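PDB 4ZAD: ferulic acid decarboxylase 1 from Candida dubliniensis, which catalyses prenylated-FMN-dependent decarboxylation of aromatic alpha,beta-unsaturated acids, probably including cinnamic, p-coumaric and ferulic acids, to the corresponding vinyl compounds. Local coordinates for residues I214-C219 / P303-N308; T384-L389 / K479-P484; L410-L415 / W430-R435. All blocks are in the same frame, centred on the assembly; numbering follows the deposited sequence.

Interaction 1 (I214-C219 / P303-N308); sequences IPFALC and PLYRVN
With a chi1 of 88°, F216 swings its ring between its own backbone N and carbonyl carbon and out toward Y305, whose CG lies beside its backbone N (chi1 -64°), and the two rings meet edge to face. The contact belongs to the antiparallel sheet of the Rift-related, FMN-binding region. Strands 214-220 and 300-312 are not hydrogen-bonded to each other here. Over these residues their axes pass 8.6 Å apart at 74°, and the space between them is filled by side chains, with F216 and Y305 the nearest pair of the backbone.

Y305 offers the CD2 edge of its ring, and F216 takes it on a face: CD2 of Y305 stands over the centre of the F216 ring, 3.9 Å from F216 CG. The ring planes are 81° apart and the centroids 5.2 Å, a T-shaped pair in which the C-H at Y305 CD2 probably points into the pi cloud. Farther out, F216 CE2 lies 3.8 Å from Y305 CB, so the root of the tyrosine is covered as well as its ring. Phenylalanine suits the place because it is broad, flat and without a polar group to satisfy in a buried setting.

W163 of strand 162-166 joins the cluster, stacking on Y305 and meeting F216 at a slant. The side chain of Y305 is about 8 Å from the prenylated flavin and about 6 Å from that of A178, a residue that binds it, which places the pair near the cofactor site. Segment 303-308 also meets the rim of the phenylalanine ring: near the ring plane, CG2 of V307 touches F216 CZ at 4.0 Å, and the backbone O of R306 lies 3.5 Å from F216 CE2.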
loop_
_atom_site.group_PDB
_atom_site.type_symbol
_atom_site.label_atom_id
_atom_site.label_comp_id
_atom_site.label_asym_id
_atom_site.label_seq_id
_atom_site.Cartn_x
_atom_site.Cartn_y
_atom_site.Cartn_z
ATOM N N ILE A 214 -2.633 45.290 1.820
ATOM C CA ILE A 214 -3.737 44.345 1.498
ATOM C C ILE A 214 -4.412 43.923 2.810
ATOM O O ILE A 214 -3.788 43.273 3.663
ATOM C CB ILE A 214 -3.223 43.035 0.794
ATOM C CG1 ILE A 214 -2.241 43.338 -0.339
ATOM C CG2 ILE A 214 -4.372 42.207 0.281
ATOM C CD1 ILE A 214 -1.124 42.268 -0.566
ATOM N N PRO A 215 -5.679 44.302 3.007
ATOM C CA PRO A 215 -6.355 43.894 4.227
ATOM C C PRO A 215 -6.506 42.374 4.343
ATOM O O PRO A 215 -6.835 41.698 3.346
ATOM C CB PRO A 215 -7.735 44.530 4.069
ATOM C CG PRO A 215 -7.494 45.719 3.298
ATOM C CD PRO A 215 -6.469 45.311 2.284
ATOM N N PHE A 216 -6.283 41.873 5.561
ATOM C CA PHE A 216 -6.491 40.484 5.883
ATOM C C PHE A 216 -7.085 40.299 7.269
ATOM O O PHE A 216 -6.890 41.121 8.143
ATOM C CB PHE A 216 -5.181 39.691 5.762
ATOM C CG PHE A 216 -4.350 39.679 7.009
ATOM C CD1 PHE A 216 -4.560 38.726 7.988
ATOM C CD2 PHE A 216 -3.339 40.594 7.190
ATOM C CE1 PHE A 216 -3.775 38.698 9.141
ATOM C CE2 PHE A 216 -2.564 40.582 8.338
ATOM C CZ PHE A 216 -2.771 39.626 9.306
ATOM N N ALA A 217 -7.820 39.198 7.433
ATOM C CA ALA A 217 -8.140 38.645 8.751
ATOM C C ALA A 217 -7.655 37.204 8.745
ATOM O O ALA A 217 -7.564 36.578 7.701
ATOM C CB ALA A 217 -9.643 38.717 9.077
ATOM N N LEU A 218 -7.281 36.719 9.907
ATOM C CA LEU A 218 -6.795 35.398 10.092
ATOM C C LEU A 218 -7.580 34.899 11.281
ATOM O O LEU A 218 -7.433 35.437 12.365
ATOM C CB LEU A 218 -5.298 35.408 10.415
ATOM C CG LEU A 218 -4.765 34.042 10.925
ATOM C CD1 LEU A 218 -4.948 32.911 9.819
ATOM C CD2 LEU A 218 -3.335 34.120 11.410
ATOM N N CYS A 219 -8.410 33.876 11.073
ATOM C CA CYS A 219 -9.476 33.507 12.018
ATOM C C CYS A 219 -9.228 32.125 12.560
ATOM O O CYS A 219 -9.055 31.190 11.790
ATOM C CB CYS A 219 -10.835 33.573 11.324
ATOM S SG CYS A 219 -11.214 35.196 10.507
ATOM N N PRO A 303 6.062 36.580 1.581
ATOM C CA PRO A 303 5.490 37.867 2.008
ATOM C C PRO A 303 5.196 37.943 3.506
ATOM O O PRO A 303 5.301 36.932 4.210
ATOM C CB PRO A 303 4.189 37.991 1.185
ATOM C CG PRO A 303 4.062 36.850 0.394
ATOM C CD PRO A 303 5.320 36.018 0.441
ATOM N N LEU A 304 4.832 39.130 3.977
ATOM C CA LEU A 304 4.719 39.367 5.417
ATOM C C LEU A 304 3.392 39.933 5.772
ATOM O O LEU A 304 3.003 40.958 5.207
ATOM C CB LEU A 304 5.783 40.363 5.906
ATOM C CG LEU A 304 5.873 40.538 7.414
ATOM C CD1 LEU A 304 6.171 39.188 8.130
ATOM C CD2 LEU A 304 6.953 41.588 7.744
ATOM N N TYR A 305 2.720 39.267 6.715
ATOM C CA TYR A 305 1.431 39.700 7.221
ATOM C C TYR A 305 1.686 40.465 8.488
ATOM O O TYR A 305 2.191 39.895 9.460
ATOM C CB TYR A 305 0.538 38.516 7.571
ATOM C CG TYR A 305 0.120 37.606 6.442
ATOM C CD1 TYR A 305 0.955 36.610 5.990
ATOM C CD2 TYR A 305 -1.161 37.685 5.885
ATOM C CE1 TYR A 305 0.566 35.741 4.995
ATOM C CE2 TYR A 305 -1.567 36.809 4.874
ATOM C CZ TYR A 305 -0.693 35.837 4.448
ATOM O OH TYR A 305 -1.065 34.948 3.456
ATOM N N ARG A 306 1.324 41.738 8.494
ATOM C CA ARG A 306 1.567 42.601 9.628
ATOM C C ARG A 306 0.284 42.656 10.359
ATOM O O ARG A 306 -0.681 43.170 9.835
ATOM C CB ARG A 306 1.949 43.993 9.171
ATOM C CG ARG A 306 3.104 44.019 8.134
ATOM C CD ARG A 306 3.543 45.492 7.782
ATOM N NE ARG A 306 4.706 45.506 6.910
ATOM C CZ ARG A 306 5.969 45.374 7.324
ATOM N NH1 ARG A 306 6.247 45.222 8.632
ATOM N NH2 ARG A 306 6.965 45.380 6.417
ATOM N N VAL A 307 0.265 42.122 11.577
ATOM C CA VAL A 307 -0.948 42.079 12.433
ATOM C C VAL A 307 -1.070 43.386 13.226
ATOM O O VAL A 307 -0.161 43.727 13.960
ATOM C CB VAL A 307 -0.837 40.884 13.429
ATOM C CG1 VAL A 307 -2.026 40.800 14.372
ATOM C CG2 VAL A 307 -0.645 39.589 12.665
ATOM N N ASN A 308 -2.173 44.112 13.062
ATOM C CA ASN A 308 -2.453 45.341 13.795
ATOM C C ASN A 308 -3.453 45.152 14.938
ATOM O O ASN A 308 -3.571 46.011 15.785
ATOM C CB ASN A 308 -3.057 46.437 12.870
ATOM C CG ASN A 308 -2.163 46.826 11.652
ATOM O OD1 ASN A 308 -2.711 47.245 10.602
ATOM N ND2 ASN A 308 -0.823 46.708 11.782
#

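Interaction 2 (T384-L389 / K479-P484); sequences TNAKEL and KQFTDP
The backbones come closest at N385 and F481, whose CA atoms are 6.1 Å apart, where the extended residues leading into helix 386-399 pass the turn around F481, after strand 470-475. No hydrogen bond links the two segments; nearly all of the contact is made by the ring of F481. Its CG lies beside the backbone N (chi1 -76°), which sends the ring toward the start of the helix.

One face of that ring lies mainly against the backbone: the peptide between N385 and A386 covers it off-centre, with A386 N 3.6 Å from F481 CZ and N385 C 3.7 Å from F481 CE1. The methyl of A386 adds a looser contact, its CB 4.2 Å from F481 CE2. The rim is met by methyl groups. CG2 of T384 reaches F481 CD1 at 3.5 Å, and CD2 of L389, one turn into the helix, comes to 3.8 Å from F481 CE1.

The peptide under the ring belongs to a helix N-terminus with N385 as its N-cap. N385 OD1 accepts from E388 N at 2.9 Å in a nearly straight bond (169° at the hydrogen), satisfying an amide that has no earlier carbonyl of the helix to pair with. Asparagine suits the position because its short side chain can turn back over the first turn. A weak return bond runs from N385 ND2 to E388 OE1.

Alanine at 386 is small enough to let the ring settle on its backbone, while T384 turns its methyl rather than its hydroxyl to the phenylalanine. L379 of helix 376-381 touches T384, L389 and F481 alike.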
loop_
_atom_site.group_PDB
_atom_site.type_symbol
_atom_site.label_atom_id
_atom_site.label_comp_id
_atom_site.label_asym_id
_atom_site.label_seq_id
_atom_site.Cartn_x
_atom_site.Cartn_y
_atom_site.Cartn_z
ATOM N N THR A 384 -13.163 3.442 -27.112
ATOM C CA THR A 384 -11.905 4.140 -26.954
ATOM C C THR A 384 -10.789 3.136 -26.615
ATOM O O THR A 384 -10.980 1.924 -26.727
ATOM C CB THR A 384 -12.010 5.253 -25.870
ATOM O OG1 THR A 384 -10.922 6.172 -26.023
ATOM C CG2 THR A 384 -12.005 4.638 -24.434
ATOM N N ASN A 385 -9.625 3.671 -26.233
ATOM C CA ASN A 385 -8.492 2.859 -25.787
ATOM C C ASN A 385 -7.688 3.518 -24.629
ATOM O O ASN A 385 -7.952 4.649 -24.229
ATOM C CB ASN A 385 -7.603 2.472 -26.983
ATOM C CG ASN A 385 -6.869 3.641 -27.589
ATOM O OD1 ASN A 385 -6.582 4.615 -26.928
ATOM N ND2 ASN A 385 -6.512 3.518 -28.859
ATOM N N ALA A 386 -6.728 2.806 -24.079
ATOM C CA ALA A 386 -5.943 3.345 -22.979
ATOM C C ALA A 386 -5.300 4.748 -23.244
ATOM O O ALA A 386 -5.485 5.670 -22.458
ATOM C CB ALA A 386 -4.872 2.313 -22.564
ATOM N N LYS A 387 -4.559 4.902 -24.338
ATOM C CA LYS A 387 -3.870 6.165 -24.618
ATOM C C LYS A 387 -4.846 7.311 -24.761
ATOM O O LYS A 387 -4.644 8.370 -24.199
ATOM C CB LYS A 387 -2.980 6.108 -25.881
ATOM C CG LYS A 387 -1.681 5.321 -25.754
ATOM C CD LYS A 387 -0.583 6.085 -24.997
ATOM C CE LYS A 387 0.782 5.378 -25.089
ATOM N NZ LYS A 387 0.901 4.082 -24.316
ATOM N N GLU A 388 -5.905 7.103 -25.525
ATOM C CA GLU A 388 -6.844 8.181 -25.783
ATOM C C GLU A 388 -7.675 8.579 -24.545
ATOM O O GLU A 388 -7.941 9.779 -24.339
ATOM C CB GLU A 388 -7.704 7.841 -26.997
ATOM C CG GLU A 388 -6.910 8.114 -28.338
ATOM C CD GLU A 388 -7.093 7.021 -29.403
ATOM O OE1 GLU A 388 -6.065 6.405 -29.831
ATOM O OE2 GLU A 388 -8.271 6.798 -29.791
ATOM N N LEU A 389 -8.053 7.606 -23.709
ATOM C CA LEU A 389 -8.726 7.963 -22.476
ATOM C C LEU A 389 -7.743 8.679 -21.545
ATOM O O LEU A 389 -8.110 9.617 -20.866
ATOM C CB LEU A 389 -9.389 6.752 -21.819
ATOM C CG LEU A 389 -10.091 6.967 -20.481
ATOM C CD1 LEU A 389 -11.162 7.983 -20.578
ATOM C CD2 LEU A 389 -10.690 5.664 -20.056
ATOM N N LYS A 479 -8.895 -5.447 -23.065
ATOM C CA LYS A 479 -10.220 -5.940 -23.452
ATOM C C LYS A 479 -11.375 -5.445 -22.623
ATOM O O LYS A 479 -12.520 -5.736 -22.949
ATOM C CB LYS A 479 -10.261 -7.476 -23.459
ATOM C CG LYS A 479 -9.681 -8.077 -24.708
ATOM C CD LYS A 479 -10.096 -9.550 -24.863
ATOM C CE LYS A 479 -9.200 -10.272 -25.925
ATOM N NZ LYS A 479 -9.140 -9.422 -27.201
ATOM N N GLN A 480 -11.093 -4.738 -21.537
ATOM C CA GLN A 480 -12.139 -4.072 -20.781
ATOM C C GLN A 480 -12.635 -2.868 -21.559
ATOM O O GLN A 480 -13.706 -2.362 -21.254
ATOM C CB GLN A 480 -11.653 -3.635 -19.372
ATOM C CG GLN A 480 -11.628 -4.773 -18.293
ATOM C CD GLN A 480 -11.236 -4.271 -16.892
ATOM O OE1 GLN A 480 -10.108 -3.802 -16.667
ATOM N NE2 GLN A 480 -12.156 -4.403 -15.945
ATOM N N PHE A 481 -11.871 -2.399 -22.543
ATOM C CA PHE A 481 -12.320 -1.294 -23.397
ATOM C C PHE A 481 -13.194 -1.739 -24.562
ATOM O O PHE A 481 -13.724 -0.884 -25.247
ATOM C CB PHE A 481 -11.137 -0.552 -24.019
ATOM C CG PHE A 481 -10.413 0.373 -23.071
ATOM C CD1 PHE A 481 -10.823 1.686 -22.907
ATOM C CD2 PHE A 481 -9.312 -0.063 -22.367
ATOM C CE1 PHE A 481 -10.155 2.528 -22.059
ATOM C CE2 PHE A 481 -8.643 0.791 -21.508
ATOM C CZ PHE A 481 -9.055 2.085 -21.372
ATOM N N THR A 482 -13.324 -3.049 -24.813
ATOM C CA THR A 482 -13.975 -3.539 -26.039
ATOM C C THR A 482 -15.030 -4.615 -25.815
ATOM O O THR A 482 -16.032 -4.645 -26.537
ATOM C CB THR A 482 -12.942 -4.071 -27.042
ATOM O OG1 THR A 482 -12.201 -5.140 -26.441
ATOM C CG2 THR A 482 -11.969 -2.969 -27.454
ATOM N N ASP A 483 -14.796 -5.484 -24.827
ATOM C CA ASP A 483 -15.689 -6.594 -24.472
ATOM C C ASP A 483 -16.412 -6.264 -23.148
ATOM O O ASP A 483 -15.815 -6.218 -22.075
ATOM C CB ASP A 483 -14.892 -7.914 -24.371
ATOM C CG ASP A 483 -15.775 -9.158 -24.024
ATOM O OD1 ASP A 483 -17.011 -9.036 -23.780
ATOM O OD2 ASP A 483 -15.200 -10.285 -23.974
ATOM N N PRO A 484 -17.724 -6.039 -23.221
ATOM C CA PRO A 484 -18.430 -5.734 -21.980
ATOM C C PRO A 484 -18.703 -6.993 -21.106
ATOM O O PRO A 484 -19.115 -6.886 -19.929
ATOM C CB PRO A 484 -19.715 -5.075 -22.478
ATOM C CG PRO A 484 -19.894 -5.575 -23.933
ATOM C CD PRO A 484 -18.617 -6.173 -24.391
#

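Interaction 3 (L410-L415 / W430-R435); sequences LHEIIL and WAYTTR
In the C-terminal domain of this UbiD-family enzyme, helix 425-434 packs beside the five-stranded mixed sheet, and Y432 reaches from its last turn to E412 and I414 on strand 412-417. The glutamate and isoleucine are two residues apart, so both side chains leave the strand on the helix side. Y432 holds CG anti to its backbone N (chi1 173°), which carries the phenol toward the strand.

The E412 side chain approaches from the opposite direction, and Y432 OH donates to E412 OE2 at 2.8 Å. This oxygen lies near the plane of the tyrosine ring, but the hydroxyl meets it 43° out of the carboxylate plane, and the two flat groups are turned 60° from each other. T473 OG1 of the adjoining strand 470-475 also bonds OE2, so two hydroxyls serve the buried carboxylate. Tyrosine suits the site by combining a long apolar ring with a polar end: below the hydroxyl, I414 CD1 packs on Y432 CD1 at 3.4 Å, the two side chains crossing at about a right angle.

W369, at the start of strand 369-374, stacks on Y432 and also touches I414. Strand 412-417 lies between 369-374 and 470-475 in the sheet, parallel to both, while the helix faces the second subunit, where W430 stacks on Y293 of that chain.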
loop_
_atom_site.group_PDB
_atom_site.type_symbol
_atom_site.label_atom_id
_atom_site.label_comp_id
_atom_site.label_asym_id
_atom_site.label_seq_id
_atom_site.Cartn_x
_atom_site.Cartn_y
_atom_site.Cartn_z
ATOM N N LEU A 410 -1.576 16.791 -7.535
ATOM C CA LEU A 410 -1.673 15.372 -7.900
ATOM C C LEU A 410 -0.564 15.007 -8.857
ATOM O O LEU A 410 -0.229 15.838 -9.717
ATOM C CB LEU A 410 -3.054 15.087 -8.508
ATOM C CG LEU A 410 -4.205 15.260 -7.493
ATOM C CD1 LEU A 410 -5.566 15.208 -8.220
ATOM C CD2 LEU A 410 -4.180 14.267 -6.345
ATOM N N HIS A 411 0.202 14.055 -8.897
ATOM C CA HIS A 411 1.175 13.628 -9.769
ATOM C C HIS A 411 0.951 12.317 -10.543
ATOM O O HIS A 411 1.605 12.081 -11.530
ATOM C CB HIS A 411 2.547 13.598 -9.147
ATOM C CG HIS A 411 3.316 14.885 -9.246
ATOM N ND1 HIS A 411 2.955 16.026 -8.552
ATOM C CD2 HIS A 411 4.483 15.181 -9.864
ATOM C CE1 HIS A 411 3.844 16.977 -8.777
ATOM N NE2 HIS A 411 4.771 16.496 -9.582
ATOM N N GLU A 412 0.030 11.472 -10.095
ATOM C CA GLU A 412 -0.258 10.237 -10.796
ATOM C C GLU A 412 -1.752 9.960 -10.701
ATOM O O GLU A 412 -2.343 10.023 -9.624
ATOM C CB GLU A 412 0.567 9.099 -10.211
ATOM C CG GLU A 412 0.346 7.763 -10.896
ATOM C CD GLU A 412 1.576 6.876 -10.930
ATOM O OE1 GLU A 412 2.612 7.239 -10.336
ATOM O OE2 GLU A 412 1.501 5.814 -11.566
ATOM N N ILE A 413 -2.373 9.721 -11.847
ATOM C CA ILE A 413 -3.805 9.500 -11.914
ATOM C C ILE A 413 -3.911 8.049 -12.313
ATOM O O ILE A 413 -3.163 7.604 -13.184
ATOM C CB ILE A 413 -4.493 10.339 -12.970
ATOM C CG1 ILE A 413 -4.073 11.816 -12.866
ATOM C CG2 ILE A 413 -6.017 10.146 -12.865
ATOM C CD1 ILE A 413 -4.466 12.525 -11.550
ATOM N N ILE A 414 -4.806 7.318 -11.657
ATOM C CA ILE A 414 -4.825 5.889 -11.753
ATOM C C ILE A 414 -6.182 5.433 -12.218
ATOM O O ILE A 414 -7.147 5.590 -11.533
ATOM C CB ILE A 414 -4.520 5.301 -10.428
ATOM C CG1 ILE A 414 -3.046 5.599 -10.078
ATOM C CG2 ILE A 414 -4.773 3.817 -10.462
ATOM C CD1 ILE A 414 -2.614 5.029 -8.774
ATOM N N LEU A 415 -6.279 4.947 -13.437
ATOM C CA LEU A 415 -7.575 4.604 -13.982
ATOM C C LEU A 415 -7.793 3.125 -13.704
ATOM O O LEU A 415 -6.955 2.315 -14.049
ATOM C CB LEU A 415 -7.611 4.900 -15.459
ATOM C CG LEU A 415 -7.268 6.352 -15.854
ATOM C CD1 LEU A 415 -7.172 6.468 -17.433
ATOM C CD2 LEU A 415 -8.200 7.384 -15.314
ATOM N N TRP A 430 -3.637 -3.646 -5.022
ATOM C CA TRP A 430 -3.702 -4.860 -5.837
ATOM C C TRP A 430 -3.840 -4.481 -7.304
ATOM O O TRP A 430 -3.096 -4.907 -8.149
ATOM C CB TRP A 430 -4.888 -5.716 -5.404
ATOM C CG TRP A 430 -5.182 -6.886 -6.241
ATOM C CD1 TRP A 430 -4.316 -7.838 -6.614
ATOM C CD2 TRP A 430 -6.452 -7.254 -6.799
ATOM N NE1 TRP A 430 -4.946 -8.779 -7.399
ATOM C CE2 TRP A 430 -6.264 -8.447 -7.511
ATOM C CE3 TRP A 430 -7.723 -6.684 -6.771
ATOM C CZ2 TRP A 430 -7.290 -9.091 -8.168
ATOM C CZ3 TRP A 430 -8.767 -7.330 -7.440
ATOM C CH2 TRP A 430 -8.546 -8.517 -8.106
ATOM N N ALA A 431 -4.790 -3.620 -7.582
ATOM C CA ALA A 431 -5.077 -3.254 -8.942
ATOM C C ALA A 431 -3.904 -2.515 -9.572
ATOM O O ALA A 431 -3.684 -2.609 -10.774
ATOM C CB ALA A 431 -6.347 -2.420 -8.975
ATOM N N TYR A 432 -3.137 -1.772 -8.786
ATOM C CA TYR A 432 -2.147 -0.877 -9.388
ATOM C C TYR A 432 -0.943 -1.668 -9.816
ATOM O O TYR A 432 -0.319 -1.386 -10.830
ATOM C CB TYR A 432 -1.734 0.208 -8.407
ATOM C CG TYR A 432 -0.586 1.098 -8.884
ATOM C CD1 TYR A 432 -0.842 2.266 -9.556
ATOM C CD2 TYR A 432 0.737 0.765 -8.648
ATOM C CE1 TYR A 432 0.177 3.097 -9.983
ATOM C CE2 TYR A 432 1.780 1.581 -9.079
ATOM C CZ TYR A 432 1.487 2.756 -9.746
ATOM O OH TYR A 432 2.475 3.605 -10.189
ATOM N N THR A 433 -0.597 -2.664 -9.018
ATOM C CA THR A 433 0.603 -3.430 -9.282
ATOM C C THR A 433 0.313 -4.532 -10.296
ATOM O O THR A 433 1.173 -4.860 -11.095
ATOM C CB THR A 433 1.188 -3.977 -7.989
ATOM O OG1 THR A 433 0.205 -4.729 -7.316
ATOM C CG2 THR A 433 1.546 -2.843 -7.072
ATOM N N THR A 434 -0.904 -5.069 -10.304
ATOM C CA THR A 434 -1.236 -6.189 -11.181
ATOM C C THR A 434 -1.871 -5.808 -12.511
ATOM O O THR A 434 -1.965 -6.653 -13.377
ATOM C CB THR A 434 -2.142 -7.272 -10.454
ATOM O OG1 THR A 434 -3.400 -6.712 -10.021
ATOM C CG2 THR A 434 -1.428 -7.828 -9.275
ATOM N N ARG A 435 -2.309 -4.561 -12.692
ATOM C CA ARG A 435 -2.983 -4.174 -13.946
ATOM C C ARG A 435 -2.281 -3.145 -14.871
ATOM O O ARG A 435 -2.871 -2.718 -15.831
ATOM C CB ARG A 435 -4.394 -3.675 -13.632
ATOM C CG ARG A 435 -5.171 -4.641 -12.766
ATOM C CD ARG A 435 -6.683 -4.353 -12.695
ATOM N NE ARG A 435 -7.291 -5.267 -11.746
ATOM C CZ ARG A 435 -8.545 -5.233 -11.342
ATOM N NH1 ARG A 435 -9.387 -4.343 -11.849
ATOM N NH2 ARG A 435 -8.979 -6.148 -10.460
#

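In the fold
From the N terminus, interaction 1 comes first: 83 residues lie between its two segments, both in the Rift-related region, and the contact joins two strands of the antiparallel sheet there. It is complete before the others begin. Residues 384-389 then open interaction 2, which closes only at 479-484, drawing the start of helix 386-399 to the turn beyond strand 470-475. The shorter loop of interaction 3, 410-415 with 430-435, falls wholly within that span and joins helix 425-434 to the mixed sheet. Interactions 2 and 3 touch where L389 packs on L415; interaction 1 lies across the chain's centre, about 41 Å from interaction 3 between centres.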